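Local coordinates for Serine/threonine-protein kinase Tel1 (Chaetomium thermophilum, PDB 6SKY), which probably phosphorylates serine and threonine residues followed by glutamine in its protein substrates, using ATP, to launch checkpoint signalling after DNA damage, at residues L2429-L2434 / D2451-I2456; H2460-M2465 / L2560-S2565. One frame throughout, in Å; residues are numbered along the deposited sequence.

Contact 1: L2429-L2434 / D2451-I2456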
loop_
_atom_site.group_PDB
_atom_site.type_symbol
_atom_site.label_atom_id
_atom_site.label_comp_id
_atom_site.label_asym_id
_atom_site.label_seq_id
_atom_site.Cartn_x
_atom_site.Cartn_y
_atom_site.Cartn_z
ATOM N N LEU A 2429 25.603 29.201 7.342
ATOM C CA LEU A 2429 25.215 29.078 5.944
ATOM C C LEU A 2429 23.977 29.883 5.589
ATOM O O LEU A 2429 23.529 29.816 4.444
ATOM C CB LEU A 2429 24.980 27.612 5.579
ATOM C CG LEU A 2429 26.199 26.704 5.427
ATOM C CD1 LEU A 2429 25.775 25.335 4.934
ATOM C CD2 LEU A 2429 27.212 27.313 4.486
ATOM N N LEU A 2430 23.415 30.636 6.527
ATOM C CA LEU A 2430 22.249 31.476 6.278
ATOM C C LEU A 2430 22.607 32.952 6.321
ATOM O O LEU A 2430 21.835 33.768 6.810
ATOM C CB LEU A 2430 21.146 31.206 7.291
ATOM C CG LEU A 2430 20.911 29.800 7.815
ATOM C CD1 LEU A 2430 19.733 29.830 8.747
ATOM C CD2 LEU A 2430 20.679 28.834 6.682
ATOM N N MET A 2431 23.784 33.318 5.830
ATOM C CA MET A 2431 24.184 34.715 5.842
ATOM C C MET A 2431 23.627 35.501 4.668
ATOM O O MET A 2431 23.664 36.731 4.699
ATOM C CB MET A 2431 25.703 34.827 5.860
ATOM C CG MET A 2431 26.324 34.647 7.218
ATOM S SD MET A 2431 26.042 36.044 8.300
ATOM C CE MET A 2431 26.708 37.364 7.308
ATOM N N ASN A 2432 23.117 34.833 3.639
ATOM C CA ASN A 2432 22.444 35.556 2.571
ATOM C C ASN A 2432 21.116 36.125 3.038
ATOM O O ASN A 2432 20.716 37.201 2.593
ATOM C CB ASN A 2432 22.226 34.644 1.373
ATOM C CG ASN A 2432 23.417 34.588 0.463
ATOM O OD1 ASN A 2432 24.034 35.606 0.175
ATOM N ND2 ASN A 2432 23.750 33.394 -0.003
ATOM N N GLN A 2433 20.421 35.414 3.920
ATOM C CA GLN A 2433 19.142 35.863 4.444
ATOM C C GLN A 2433 19.292 36.769 5.649
ATOM O O GLN A 2433 18.427 37.610 5.892
ATOM C CB GLN A 2433 18.277 34.665 4.832
ATOM C CG GLN A 2433 17.683 33.907 3.664
ATOM C CD GLN A 2433 18.636 32.909 3.053
ATOM O OE1 GLN A 2433 19.154 32.034 3.736
ATOM N NE2 GLN A 2433 18.863 33.029 1.754
ATOM N N LEU A 2434 20.360 36.606 6.419
ATOM C CA LEU A 2434 20.543 37.429 7.603
ATOM C C LEU A 2434 21.059 38.810 7.248
ATOM O O LEU A 2434 20.569 39.808 7.774
ATOM C CB LEU A 2434 21.498 36.745 8.571
ATOM C CG LEU A 2434 20.951 35.514 9.279
ATOM C CD1 LEU A 2434 22.037 34.856 10.074
ATOM C CD2 LEU A 2434 19.813 35.907 10.171
ATOM N N ASP A 2451 23.917 41.759 16.250
ATOM C CA ASP A 2451 24.824 41.036 17.130
ATOM C C ASP A 2451 25.040 39.611 16.646
ATOM O O ASP A 2451 26.159 39.094 16.704
ATOM C CB ASP A 2451 24.279 41.048 18.551
ATOM C CG ASP A 2451 25.260 40.497 19.553
ATOM O OD1 ASP A 2451 26.418 40.957 19.563
ATOM O OD2 ASP A 2451 24.875 39.612 20.343
ATOM N N LEU A 2452 23.989 38.965 16.145
ATOM C CA LEU A 2452 24.146 37.622 15.603
ATOM C C LEU A 2452 25.040 37.620 14.373
ATOM O O LEU A 2452 25.913 36.756 14.236
ATOM C CB LEU A 2452 22.781 37.034 15.269
ATOM C CG LEU A 2452 22.756 35.674 14.587
ATOM C CD1 LEU A 2452 23.123 34.602 15.567
ATOM C CD2 LEU A 2452 21.401 35.414 14.005
ATOM N N VAL A 2453 24.834 38.568 13.458
ATOM C CA VAL A 2453 25.673 38.636 12.265
ATOM C C VAL A 2453 27.121 38.907 12.645
ATOM O O VAL A 2453 28.049 38.312 12.084
ATOM C CB VAL A 2453 25.128 39.698 11.296
ATOM C CG1 VAL A 2453 26.136 40.010 10.234
ATOM C CG2 VAL A 2453 23.856 39.218 10.666
ATOM N N TYR A 2454 27.336 39.793 13.613
ATOM C CA TYR A 2454 28.681 40.075 14.095
ATOM C C TYR A 2454 29.353 38.823 14.644
ATOM O O TYR A 2454 30.506 38.528 14.313
ATOM C CB TYR A 2454 28.601 41.164 15.159
ATOM C CG TYR A 2454 29.913 41.539 15.776
ATOM C CD1 TYR A 2454 30.752 42.437 15.158
ATOM C CD2 TYR A 2454 30.301 41.008 16.988
ATOM C CE1 TYR A 2454 31.947 42.781 15.720
ATOM C CE2 TYR A 2454 31.493 41.348 17.556
ATOM C CZ TYR A 2454 32.312 42.235 16.919
ATOM O OH TYR A 2454 33.510 42.580 17.489
ATOM N N ARG A 2455 28.647 38.071 15.489
ATOM C CA ARG A 2455 29.241 36.874 16.069
ATOM C C ARG A 2455 29.512 35.804 15.024
ATOM O O ARG A 2455 30.506 35.078 15.131
ATOM C CB ARG A 2455 28.346 36.329 17.172
ATOM C CG ARG A 2455 28.335 37.202 18.397
ATOM C CD ARG A 2455 27.608 36.556 19.549
ATOM N NE ARG A 2455 26.195 36.357 19.265
ATOM C CZ ARG A 2455 25.622 35.170 19.135
ATOM N NH1 ARG A 2455 24.333 35.084 18.876
ATOM N NH2 ARG A 2455 26.340 34.070 19.276
ATOM N N ILE A 2456 28.660 35.686 14.005
ATOM C CA ILE A 2456 28.955 34.739 12.934
ATOM C C ILE A 2456 30.213 35.150 12.191
ATOM O O ILE A 2456 31.072 34.315 11.895
ATOM C CB ILE A 2456 27.768 34.607 11.970
ATOM C CG1 ILE A 2456 26.562 34.019 12.677
ATOM C CG2 ILE A 2456 28.148 33.726 10.812
ATOM C CD1 ILE A 2456 25.329 34.077 11.852
#
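M2431 and L2434, one turn apart on the short helix 2431-2434, meet L2452, V2453 and I2456 of helix 2444-2459, and the five side chains show how a brief helical turn can be packed against a longer helix by apolar side chains alone. M2431 and I2456 run past each other in opposite directions, which lays the sulfur SD of M2431 4.0 Å from CG2 of I2456. Torsions chi2 (-72°) and chi3 (-56°) bend the methionine chain and carry its methyl CE to CG1 of V2453, also 4.0 Å away. L2434 approaches differently. Its CB lies against CG2 of V2453, while its isobutyl end crosses both I2456 and L2452 at about a right angle. CD1 of L2434 is thereby shared: it comes within 3.8 Å of CD1 of I2456 and 4.0 Å of CD2 of L2452. V2453 uses both methyls, CG1 for the methionine and CG2 for the leucine; I2456 gives CG2 to the methionine, while its CD1 meets CD1 of L2434 and also borders the methionine sulfur. Within the FAT region the layer continues on further sides, with M2399 of helix 2394-2404 against L2434, I2493 of helix 2483-2497 against V2453, and F2427 against I2456. No hydrogen bond or salt bridge joins the two segments, and all five touching residues are buried, so this junction rests on dispersion and the exclusion of water.

Contact 2: H2460-M2465 / L2560-S2565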
loop_
_atom_site.group_PDB
_atom_site.type_symbol
_atom_site.label_atom_id
_atom_site.label_comp_id
_atom_site.label_asym_id
_atom_site.label_seq_id
_atom_site.Cartn_x
_atom_site.Cartn_y
_atom_site.Cartn_z
ATOM N N HIS A 2460 33.348 32.514 12.280
ATOM C CA HIS A 2460 33.588 31.903 10.975
ATOM C C HIS A 2460 33.795 33.015 9.963
ATOM O O HIS A 2460 32.871 33.381 9.231
ATOM C CB HIS A 2460 32.430 30.991 10.583
ATOM C CG HIS A 2460 32.035 30.039 11.664
ATOM N ND1 HIS A 2460 32.493 28.744 11.719
ATOM C CD2 HIS A 2460 31.247 30.203 12.749
ATOM C CE1 HIS A 2460 31.997 28.149 12.785
ATOM N NE2 HIS A 2460 31.239 29.014 13.429
ATOM N N PRO A 2461 35.004 33.572 9.889
ATOM C CA PRO A 2461 35.196 34.772 9.065
ATOM C C PRO A 2461 35.092 34.522 7.574
ATOM O O PRO A 2461 34.591 35.385 6.846
ATOM C CB PRO A 2461 36.594 35.240 9.476
ATOM C CG PRO A 2461 37.252 34.056 10.002
ATOM C CD PRO A 2461 36.210 33.237 10.653
ATOM N N TYR A 2462 35.533 33.368 7.092
ATOM C CA TYR A 2462 35.451 33.074 5.670
ATOM C C TYR A 2462 34.046 32.718 5.219
ATOM O O TYR A 2462 33.851 32.401 4.044
ATOM C CB TYR A 2462 36.410 31.942 5.313
ATOM C CG TYR A 2462 37.798 32.163 5.841
ATOM C CD1 TYR A 2462 38.554 33.242 5.424
ATOM C CD2 TYR A 2462 38.352 31.296 6.761
ATOM C CE1 TYR A 2462 39.812 33.447 5.907
ATOM C CE2 TYR A 2462 39.611 31.497 7.248
ATOM C CZ TYR A 2462 40.336 32.571 6.818
ATOM O OH TYR A 2462 41.600 32.765 7.309
ATOM N N HIS A 2463 33.068 32.756 6.119
ATOM C CA HIS A 2463 31.677 32.542 5.771
ATOM C C HIS A 2463 30.819 33.782 5.941
ATOM O O HIS A 2463 29.680 33.786 5.472
ATOM C CB HIS A 2463 31.079 31.411 6.615
ATOM C CG HIS A 2463 31.658 30.065 6.318
ATOM N ND1 HIS A 2463 32.858 29.642 6.840
ATOM C CD2 HIS A 2463 31.203 29.052 5.550
ATOM C CE1 HIS A 2463 33.119 28.424 6.406
ATOM N NE2 HIS A 2463 32.129 28.044 5.620
ATOM N N GLY A 2464 31.322 34.827 6.588
ATOM C CA GLY A 2464 30.532 36.024 6.775
ATOM C C GLY A 2464 31.167 37.301 6.270
ATOM O O GLY A 2464 30.469 38.281 5.986
ATOM N N MET A 2465 32.485 37.320 6.134
ATOM C CA MET A 2465 33.117 38.601 5.881
ATOM C C MET A 2465 32.995 39.053 4.440
ATOM O O MET A 2465 33.020 40.256 4.187
ATOM C CB MET A 2465 34.570 38.562 6.318
ATOM C CG MET A 2465 34.798 39.425 7.532
ATOM S SD MET A 2465 35.823 38.676 8.781
ATOM C CE MET A 2465 37.287 38.405 7.822
ATOM N N LEU A 2560 37.198 28.735 -3.124
ATOM C CA LEU A 2560 37.340 27.442 -2.479
ATOM C C LEU A 2560 36.209 27.247 -1.483
ATOM O O LEU A 2560 35.916 28.144 -0.688
ATOM C CB LEU A 2560 38.688 27.345 -1.770
ATOM C CG LEU A 2560 38.875 26.168 -0.824
ATOM C CD1 LEU A 2560 39.052 24.900 -1.611
ATOM C CD2 LEU A 2560 40.049 26.409 0.081
ATOM N N GLN A 2561 35.582 26.078 -1.520
ATOM C CA GLN A 2561 34.493 25.759 -0.608
ATOM C C GLN A 2561 35.075 25.285 0.713
ATOM O O GLN A 2561 35.699 24.224 0.781
ATOM C CB GLN A 2561 33.585 24.700 -1.217
ATOM C CG GLN A 2561 33.277 24.939 -2.678
ATOM C CD GLN A 2561 32.137 24.088 -3.181
ATOM O OE1 GLN A 2561 32.262 23.394 -4.184
ATOM N NE2 GLN A 2561 31.011 24.144 -2.489
ATOM N N ILE A 2562 34.874 26.069 1.763
ATOM C CA ILE A 2562 35.393 25.772 3.089
ATOM C C ILE A 2562 34.264 25.196 3.927
ATOM O O ILE A 2562 33.194 25.803 4.038
ATOM C CB ILE A 2562 35.972 27.033 3.751
ATOM C CG1 ILE A 2562 37.027 27.669 2.858
ATOM C CG2 ILE A 2562 36.565 26.709 5.093
ATOM C CD1 ILE A 2562 37.593 28.933 3.423
ATOM N N GLU A 2563 34.493 24.033 4.519
ATOM C CA GLU A 2563 33.511 23.466 5.425
ATOM C C GLU A 2563 33.564 24.185 6.763
ATOM O O GLU A 2563 34.596 24.729 7.157
ATOM C CB GLU A 2563 33.757 21.975 5.625
ATOM C CG GLU A 2563 33.858 21.196 4.333
ATOM C CD GLU A 2563 32.587 21.244 3.516
ATOM O OE1 GLU A 2563 31.492 21.262 4.113
ATOM O OE2 GLU A 2563 32.679 21.268 2.273
ATOM N N VAL A 2564 32.438 24.185 7.462
ATOM C CA VAL A 2564 32.337 24.881 8.738
ATOM C C VAL A 2564 32.966 24.019 9.821
ATOM O O VAL A 2564 32.724 22.810 9.887
ATOM C CB VAL A 2564 30.873 25.212 9.058
ATOM C CG1 VAL A 2564 30.790 26.167 10.212
ATOM C CG2 VAL A 2564 30.197 25.806 7.850
ATOM N N SER A 2565 33.780 24.633 10.671
ATOM C CA SER A 2565 34.555 23.913 11.672
ATOM C C SER A 2565 33.902 24.053 13.038
ATOM O O SER A 2565 33.787 25.162 13.562
ATOM C CB SER A 2565 35.989 24.429 11.720
ATOM O OG SER A 2565 36.777 23.833 10.709
#
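Within the FAT region, the junction of helices 2444-2459 and 2461-2472, with the first turn of the latter, docks on the extended loop between helix 2541-2552 and strand 2576-2585, which belongs to the antiparallel sheet of the kinase N-lobe. Here one polar bond sits among apolar contacts. NE2 of H2463 donates to the backbone O of I2562 at 2.9 Å, bent to 142° at the hydrogen, and it approaches from above the carbonyl plane, 42° out of it. The same nitrogen lies 3.7 Å from CG2 of V2564, whose side chain crosses the imidazole obliquely. The side chain of the same I2562 brings CD1 to CB of Y2462, 3.7 Å away, reaching the root of the tyrosine and the start of its ring. With CG1 anti to the backbone N (chi1 -168°) and CG2 beside it, V2564 sends its methyls to different histidines, CG1 meeting H2460 at about a right angle. ND1 of H2460 is hydrogen-bonded to the hydroxyl of Y2570, which also bonds the backbone N of S2565, so one hydroxyl links H2460, at the helix junction, to the loop backbone. The backbone O of S2565 lies at the edge of the H2460 ring, near its plane, 3.6 Å from CE1.

How the contacts relate
Contact 1 closes before contact 2 opens, so the two come in series along the chain, with centres about 12 Å apart. Helix 2444-2459, which supplies one side of contact 1, is followed directly by helix 2461-2472, which supplies one side of contact 2. The two also touch in space: CG of M2431 lies 3.9 Å from the backbone O of H2463, and its CE packs on G2464. Contact 1 spans 16 intervening residues, within the FAT region, whereas contact 2 spans 94, to a loop leading into the kinase sheet. Consecutive helices thus place FAT packing next to that loop, away from the nucleotide and magnesium sites.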